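Local structure of phenyl-3-pyruvate decarboxylase (Azospirillum brasilense, 2NXW) at residues Gly414-Gly419 and Met424-Pro429; Met99-Ala104 and Gly419-Met424. The protein decarboxylates phenylpyruvate and indole-3-pyruvate, the latter to indole-3-acetaldehyde in auxin biosynthesis, using thiamine diphosphate and a metal ion. All coordinates share one frame; numbering follows the deposited sequence.

Contact 1. Residues Gly414-Gly419 and Met424-Pro429. With TPP (thiamine diphosphate), chain E.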
loop_
_atom_site.group_PDB
_atom_site.type_symbol
_atom_site.label_atom_id
_atom_site.label_comp_id
_atom_site.label_asym_id
_atom_site.label_seq_id
_atom_site.Cartn_x
_atom_site.Cartn_y
_atom_site.Cartn_z
ATOM N N GLY A 414 1.408 3.337 41.556
ATOM C CA GLY A 414 1.630 3.207 40.130
ATOM C C GLY A 414 0.521 2.348 39.536
ATOM O O GLY A 414 -0.017 1.471 40.214
ATOM N N LEU A 415 0.174 2.618 38.282
ATOM C CA LEU A 415 -0.856 1.868 37.560
ATOM C C LEU A 415 -0.288 1.547 36.187
ATOM O O LEU A 415 0.119 2.445 35.444
ATOM C CB LEU A 415 -2.133 2.697 37.409
ATOM C CG LEU A 415 -3.242 2.076 36.546
ATOM C CD1 LEU A 415 -3.670 0.721 37.134
ATOM C CD2 LEU A 415 -4.429 3.036 36.466
ATOM N N MET A 416 -0.267 0.266 35.852
ATOM C CA MET A 416 0.267 -0.202 34.582
ATOM C C MET A 416 -0.886 -0.866 33.837
ATOM O O MET A 416 -1.458 -1.830 34.332
ATOM C CB MET A 416 1.369 -1.212 34.886
ATOM C CG MET A 416 2.204 -1.646 33.751
ATOM S SD MET A 416 3.289 -2.906 34.441
ATOM C CE MET A 416 4.435 -1.916 35.365
ATOM N N ALA A 417 -1.239 -0.366 32.658
ATOM C CA ALA A 417 -2.373 -0.948 31.934
ATOM C C ALA A 417 -2.337 -0.524 30.481
ATOM O O ALA A 417 -1.655 0.441 30.127
ATOM C CB ALA A 417 -3.678 -0.471 32.571
ATOM N N PRO A 418 -3.066 -1.240 29.615
ATOM C CA PRO A 418 -3.089 -0.888 28.186
ATOM C C PRO A 418 -4.112 0.235 27.964
ATOM O O PRO A 418 -5.073 0.092 27.203
ATOM C CB PRO A 418 -3.480 -2.208 27.520
ATOM C CG PRO A 418 -4.402 -2.823 28.526
ATOM C CD PRO A 418 -3.742 -2.530 29.858
ATOM N N GLY A 419 -3.888 1.355 28.650
ATOM C CA GLY A 419 -4.795 2.485 28.578
ATOM C C GLY A 419 -5.018 3.111 27.216
ATOM O O GLY A 419 -6.047 3.764 27.002
ATOM N N MET A 424 -6.576 -6.751 25.312
ATOM C CA MET A 424 -6.785 -7.639 26.453
ATOM C C MET A 424 -5.699 -8.689 26.607
ATOM O O MET A 424 -5.065 -9.105 25.630
ATOM C CB MET A 424 -8.115 -8.382 26.317
ATOM C CG MET A 424 -9.334 -7.525 26.484
ATOM S SD MET A 424 -10.779 -8.407 25.929
ATOM C CE MET A 424 -10.901 -9.750 27.164
ATOM N N GLY A 425 -5.528 -9.140 27.853
ATOM C CA GLY A 425 -4.569 -10.185 28.164
ATOM C C GLY A 425 -3.337 -9.674 28.868
ATOM O O GLY A 425 -2.574 -10.443 29.438
ATOM N N PHE A 426 -3.170 -8.363 28.865
ATOM C CA PHE A 426 -2.006 -7.727 29.477
ATOM C C PHE A 426 -1.903 -7.878 30.999
ATOM O O PHE A 426 -0.812 -8.040 31.545
ATOM C CB PHE A 426 -2.069 -6.227 29.137
ATOM C CG PHE A 426 -0.969 -5.394 29.737
ATOM C CD1 PHE A 426 0.221 -5.207 29.050
ATOM C CD2 PHE A 426 -1.146 -4.739 30.953
ATOM C CE1 PHE A 426 1.223 -4.373 29.559
ATOM C CE2 PHE A 426 -0.149 -3.902 31.472
ATOM C CZ PHE A 426 1.031 -3.714 30.781
ATOM N N GLY A 427 -3.052 -7.837 31.664
ATOM C CA GLY A 427 -3.095 -7.804 33.118
ATOM C C GLY A 427 -2.300 -8.748 33.985
ATOM O O GLY A 427 -1.387 -8.325 34.712
ATOM N N VAL A 428 -2.666 -10.015 33.946
ATOM C CA VAL A 428 -1.984 -10.998 34.770
ATOM C C VAL A 428 -0.501 -11.109 34.395
ATOM O O VAL A 428 0.355 -11.056 35.272
ATOM C CB VAL A 428 -2.732 -12.352 34.711
ATOM C CG1 VAL A 428 -1.884 -13.468 35.306
ATOM C CG2 VAL A 428 -4.051 -12.234 35.509
ATOM N N PRO A 429 -0.173 -11.253 33.099
ATOM C CA PRO A 429 1.244 -11.346 32.721
ATOM C C PRO A 429 2.030 -10.100 33.110
ATOM O O PRO A 429 3.210 -10.197 33.449
ATOM C CB PRO A 429 1.202 -11.520 31.212
ATOM C CG PRO A 429 -0.101 -12.250 30.988
ATOM C CD PRO A 429 -1.055 -11.629 31.976
HETATM N "N1'" TPP E . -9.482 -9.020 21.902
HETATM C "C2'" TPP E . -8.391 -8.438 22.425
HETATM C CM2 TPP E . -7.067 -9.187 22.415
HETATM N "N3'" TPP E . -8.453 -7.209 22.945
HETATM C "C4'" TPP E . -9.613 -6.493 22.973
HETATM N "N4'" TPP E . -9.600 -5.219 23.454
HETATM C "C5'" TPP E . -10.817 -7.095 22.486
HETATM C "C6'" TPP E . -10.701 -8.383 21.923
HETATM C "C7'" TPP E . -12.188 -6.382 22.519
HETATM N N3 TPP E . -12.736 -6.147 23.933
HETATM C C2 TPP E . -12.587 -4.937 24.478
HETATM S S1 TPP E . -13.370 -5.070 26.042
HETATM C C5 TPP E . -13.886 -6.747 25.895
HETATM C C4 TPP E . -13.427 -7.115 24.633
HETATM C CM4 TPP E . -13.677 -8.543 24.075
HETATM C C6 TPP E . -14.627 -7.506 26.922
HETATM C C7 TPP E . -13.726 -7.721 28.152
HETATM O O7 TPP E . -14.429 -8.628 28.964
HETATM P PA TPP E . -13.818 -8.729 30.422
HETATM O O1A TPP E . -12.341 -9.109 30.431
HETATM O O2A TPP E . -14.670 -9.793 31.113
HETATM O O3A TPP E . -13.973 -7.362 31.224
HETATM P PB TPP E . -15.426 -6.571 31.291
HETATM O O1B TPP E . -16.556 -7.568 31.558
HETATM O O2B TPP E . -15.237 -5.558 32.457
HETATM O O3B TPP E . -15.664 -5.797 30.004
#
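Pro-418 and Phe-426 face each other across a tight return of the chain, their CA atoms 7.0 Å apart, as the end of strand 415-416 leads through a loop into helix 427-437. The Phe-426 ring carries the contact. Its CG stands anti to the backbone N (chi1 178°), which swings the ring across to the strand end. Pro-418 N lies over one face of the ring, and Pro-418 CD packs 3.6 Å from Phe-426 CD2; the compact proline ring suits the close approach and forms the centre of an inverse gamma turn, closed by a weak bond from Gly-419 N to Ala-417 O. Ala-417 CA comes obliquely to Phe-426 CE2 at 3.7 Å. Met-416 instead meets the edge, with CG in the ring plane 3.8 Å from Phe-426 CZ, and the Met-416 and Phe-426 side chains cross at about a right angle. Met-424 turns away from this pair to the cofactor: its N donates to TPP N3' at 3.1 Å, nearly straight (169°). Met-424 CB and CG lie against the aminopyrimidine, CG 3.7 Å from TPP C4', and SD against the thiazolium, 3.2 Å from TPP C4, consistent with the residue that supports the V conformation of the cofactor in this family. Gly-425 follows with a positive phi that a CB would obstruct. Asp-399 accepts from Gly-425 N and Gly-427 N through its two carboxylate oxygens. Strand 415-416 bonds through its backbone to strand 395-398, while helix 68-82 packs on Met-416 and Phe-426, and helix 449-455 on Met-424.

Contact 2. Residues Met99-Ala104 and Gly419-Met424. With TPP (thiamine diphosphate), chain E.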
loop_
_atom_site.group_PDB
_atom_site.type_symbol
_atom_site.label_atom_id
_atom_site.label_comp_id
_atom_site.label_asym_id
_atom_site.label_seq_id
_atom_site.Cartn_x
_atom_site.Cartn_y
_atom_site.Cartn_z
ATOM N N MET A 99 3.927 -13.526 19.510
ATOM C CA MET A 99 4.198 -12.388 20.387
ATOM C C MET A 99 4.008 -11.039 19.672
ATOM O O MET A 99 4.268 -9.983 20.241
ATOM C CB MET A 99 5.627 -12.496 20.941
ATOM C CG MET A 99 5.821 -11.763 22.261
ATOM S SD MET A 99 7.429 -12.121 23.015
ATOM C CE MET A 99 8.577 -11.343 21.809
ATOM N N VAL A 100 3.533 -11.084 18.433
ATOM C CA VAL A 100 3.320 -9.882 17.638
ATOM C C VAL A 100 2.381 -8.885 18.327
ATOM O O VAL A 100 2.649 -7.685 18.359
ATOM C CB VAL A 100 2.791 -10.269 16.230
ATOM C CG1 VAL A 100 2.203 -9.072 15.505
ATOM C CG2 VAL A 100 3.939 -10.866 15.404
ATOM N N ASN A 101 1.279 -9.368 18.893
ATOM C CA ASN A 101 0.356 -8.472 19.566
ATOM C C ASN A 101 0.985 -7.779 20.781
ATOM O O ASN A 101 0.867 -6.559 20.940
ATOM C CB ASN A 101 -0.903 -9.240 19.980
ATOM C CG ASN A 101 -1.864 -8.379 20.749
ATOM O OD1 ASN A 101 -2.179 -7.259 20.336
ATOM N ND2 ASN A 101 -2.341 -8.889 21.878
ATOM N N ALA A 102 1.645 -8.547 21.649
ATOM C CA ALA A 102 2.260 -7.940 22.828
ATOM C C ALA A 102 3.295 -6.893 22.425
ATOM O O ALA A 102 3.410 -5.843 23.068
ATOM C CB ALA A 102 2.913 -9.017 23.697
ATOM N N VAL A 103 4.036 -7.172 21.355
ATOM C CA VAL A 103 5.053 -6.226 20.901
ATOM C C VAL A 103 4.413 -4.970 20.313
ATOM O O VAL A 103 4.895 -3.851 20.561
ATOM C CB VAL A 103 6.012 -6.899 19.894
ATOM C CG1 VAL A 103 6.996 -5.874 19.315
ATOM C CG2 VAL A 103 6.775 -8.015 20.616
ATOM N N ALA A 104 3.326 -5.139 19.558
ATOM C CA ALA A 104 2.616 -3.987 18.990
ATOM C C ALA A 104 2.086 -3.116 20.136
ATOM O O ALA A 104 2.121 -1.887 20.060
ATOM C CB ALA A 104 1.458 -4.457 18.089
ATOM N N GLY A 419 -3.888 1.355 28.650
ATOM C CA GLY A 419 -4.795 2.485 28.578
ATOM C C GLY A 419 -5.018 3.111 27.216
ATOM O O GLY A 419 -6.047 3.764 27.002
ATOM N N TYR A 420 -4.061 2.947 26.305
ATOM C CA TYR A 420 -4.213 3.499 24.960
ATOM C C TYR A 420 -4.430 2.392 23.932
ATOM O O TYR A 420 -5.333 2.473 23.108
ATOM C CB TYR A 420 -2.979 4.307 24.550
ATOM C CG TYR A 420 -2.643 5.485 25.440
ATOM C CD1 TYR A 420 -3.589 6.052 26.302
ATOM C CD2 TYR A 420 -1.367 6.046 25.405
ATOM C CE1 TYR A 420 -3.265 7.145 27.118
ATOM C CE2 TYR A 420 -1.038 7.145 26.206
ATOM C CZ TYR A 420 -1.986 7.680 27.061
ATOM O OH TYR A 420 -1.651 8.728 27.889
ATOM N N TYR A 421 -3.601 1.353 23.991
ATOM C CA TYR A 421 -3.682 0.241 23.051
ATOM C C TYR A 421 -4.964 -0.570 23.228
ATOM O O TYR A 421 -5.499 -1.122 22.266
ATOM C CB TYR A 421 -2.454 -0.652 23.233
ATOM C CG TYR A 421 -2.316 -1.760 22.219
ATOM C CD1 TYR A 421 -2.133 -1.479 20.864
ATOM C CD2 TYR A 421 -2.330 -3.098 22.618
ATOM C CE1 TYR A 421 -1.963 -2.494 19.934
ATOM C CE2 TYR A 421 -2.157 -4.126 21.696
ATOM C CZ TYR A 421 -1.971 -3.815 20.356
ATOM O OH TYR A 421 -1.776 -4.808 19.426
ATOM N N ALA A 422 -5.427 -0.650 24.473
ATOM C CA ALA A 422 -6.674 -1.337 24.829
ATOM C C ALA A 422 -6.748 -2.811 24.470
ATOM O O ALA A 422 -7.837 -3.346 24.259
ATOM C CB ALA A 422 -7.865 -0.596 24.221
ATOM N N GLY A 423 -5.603 -3.479 24.422
ATOM C CA GLY A 423 -5.601 -4.897 24.109
ATOM C C GLY A 423 -5.736 -5.731 25.373
ATOM O O GLY A 423 -5.096 -5.458 26.385
ATOM N N MET A 424 -6.576 -6.751 25.312
ATOM C CA MET A 424 -6.785 -7.639 26.453
ATOM C C MET A 424 -5.699 -8.689 26.607
ATOM O O MET A 424 -5.065 -9.105 25.630
ATOM C CB MET A 424 -8.115 -8.382 26.317
ATOM C CG MET A 424 -9.334 -7.525 26.484
ATOM S SD MET A 424 -10.779 -8.407 25.929
ATOM C CE MET A 424 -10.901 -9.750 27.164
HETATM N "N1'" TPP E . -9.482 -9.020 21.902
HETATM C "C2'" TPP E . -8.391 -8.438 22.425
HETATM C CM2 TPP E . -7.067 -9.187 22.415
HETATM N "N3'" TPP E . -8.453 -7.209 22.945
HETATM C "C4'" TPP E . -9.613 -6.493 22.973
HETATM N "N4'" TPP E . -9.600 -5.219 23.454
HETATM C "C5'" TPP E . -10.817 -7.095 22.486
HETATM C "C6'" TPP E . -10.701 -8.383 21.923
HETATM C "C7'" TPP E . -12.188 -6.382 22.519
HETATM N N3 TPP E . -12.736 -6.147 23.933
HETATM C C2 TPP E . -12.587 -4.937 24.478
HETATM S S1 TPP E . -13.370 -5.070 26.042
HETATM C C5 TPP E . -13.886 -6.747 25.895
HETATM C C4 TPP E . -13.427 -7.115 24.633
HETATM C CM4 TPP E . -13.677 -8.543 24.075
HETATM C C6 TPP E . -14.627 -7.506 26.922
HETATM C C7 TPP E . -13.726 -7.721 28.152
HETATM O O7 TPP E . -14.429 -8.628 28.964
HETATM P PA TPP E . -13.818 -8.729 30.422
HETATM O O1A TPP E . -12.341 -9.109 30.431
HETATM O O2A TPP E . -14.670 -9.793 31.113
HETATM O O3A TPP E . -13.973 -7.362 31.224
HETATM P PB TPP E . -15.426 -6.571 31.291
HETATM O O1B TPP E . -16.556 -7.568 31.558
HETATM O O2B TPP E . -15.237 -5.558 32.457
HETATM O O3B TPP E . -15.664 -5.797 30.004
HETATM O O HOH W 1 -3.628 -7.340 23.894
#
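The joint between the N-terminal and C-terminal cofactor-binding domains of one chain is bridged by Asn-101, on helix 100-108, and Tyr-421, in the loop that binds the aminopyrimidine of thiamine diphosphate. With CG anti to the backbone N (chi1 -173°) carrying the phenol out to the helix, Tyr-421 OH donates to Asn-101 OD1 at 2.6 Å, a short bond to a buried amide oxygen. The hydroxyl arrives at a C=O...O angle of 156°, a little off the amide plane, while OD1 lies at the edge of the phenol ring; the two flat groups are turned 33° apart. Ala-104 sits one helical turn along, its CB 3.5 Å from Tyr-421 OH and its backbone carbon over a ring face, where a small residue lets the ring lie close to the helix. The amide's other half is used too: Asn-101 ND2 donates one N-H to a water at 2.8 Å, which donates to Met-424 O at 2.9 Å. A phenylalanine in place of Tyr-421 would probably leave Asn-101 OD1 without this donor and its amide freer to turn. Between Tyr-421 and Met-424, Ala-422 O accepts from TPP N4' at 2.7 Å, and Gly-423 has no CB to collide with the Tyr-421 ring. Glu-109 OE2 accepts from Tyr-420 N and Tyr-421 N, helix 68-82 lies against Asn-101 through Phe-73, and Phe-97 of the second subunit packs on Tyr-421.

How the contacts relate
From the N terminus, the chain first lays down helix 100-108, then runs through the central domain before reaching strand 415-416. Contact 1 closes a short loop, with only four residues between its segments, whereas contact 2 joins positions more than 300 residues apart. Their segments cross along the chain: 419-424 links the two halves of contact 1 and shares Gly-419 and Met-424 with it. Pro-418 CG also packs 3.5 Å from Gly-423 O, so the contacts touch directly. Contact 1 shapes the strand-to-helix return inside the C-terminal domain; contact 2 ties the same loop to the N-terminal domain. Both reach the same thiamine diphosphate.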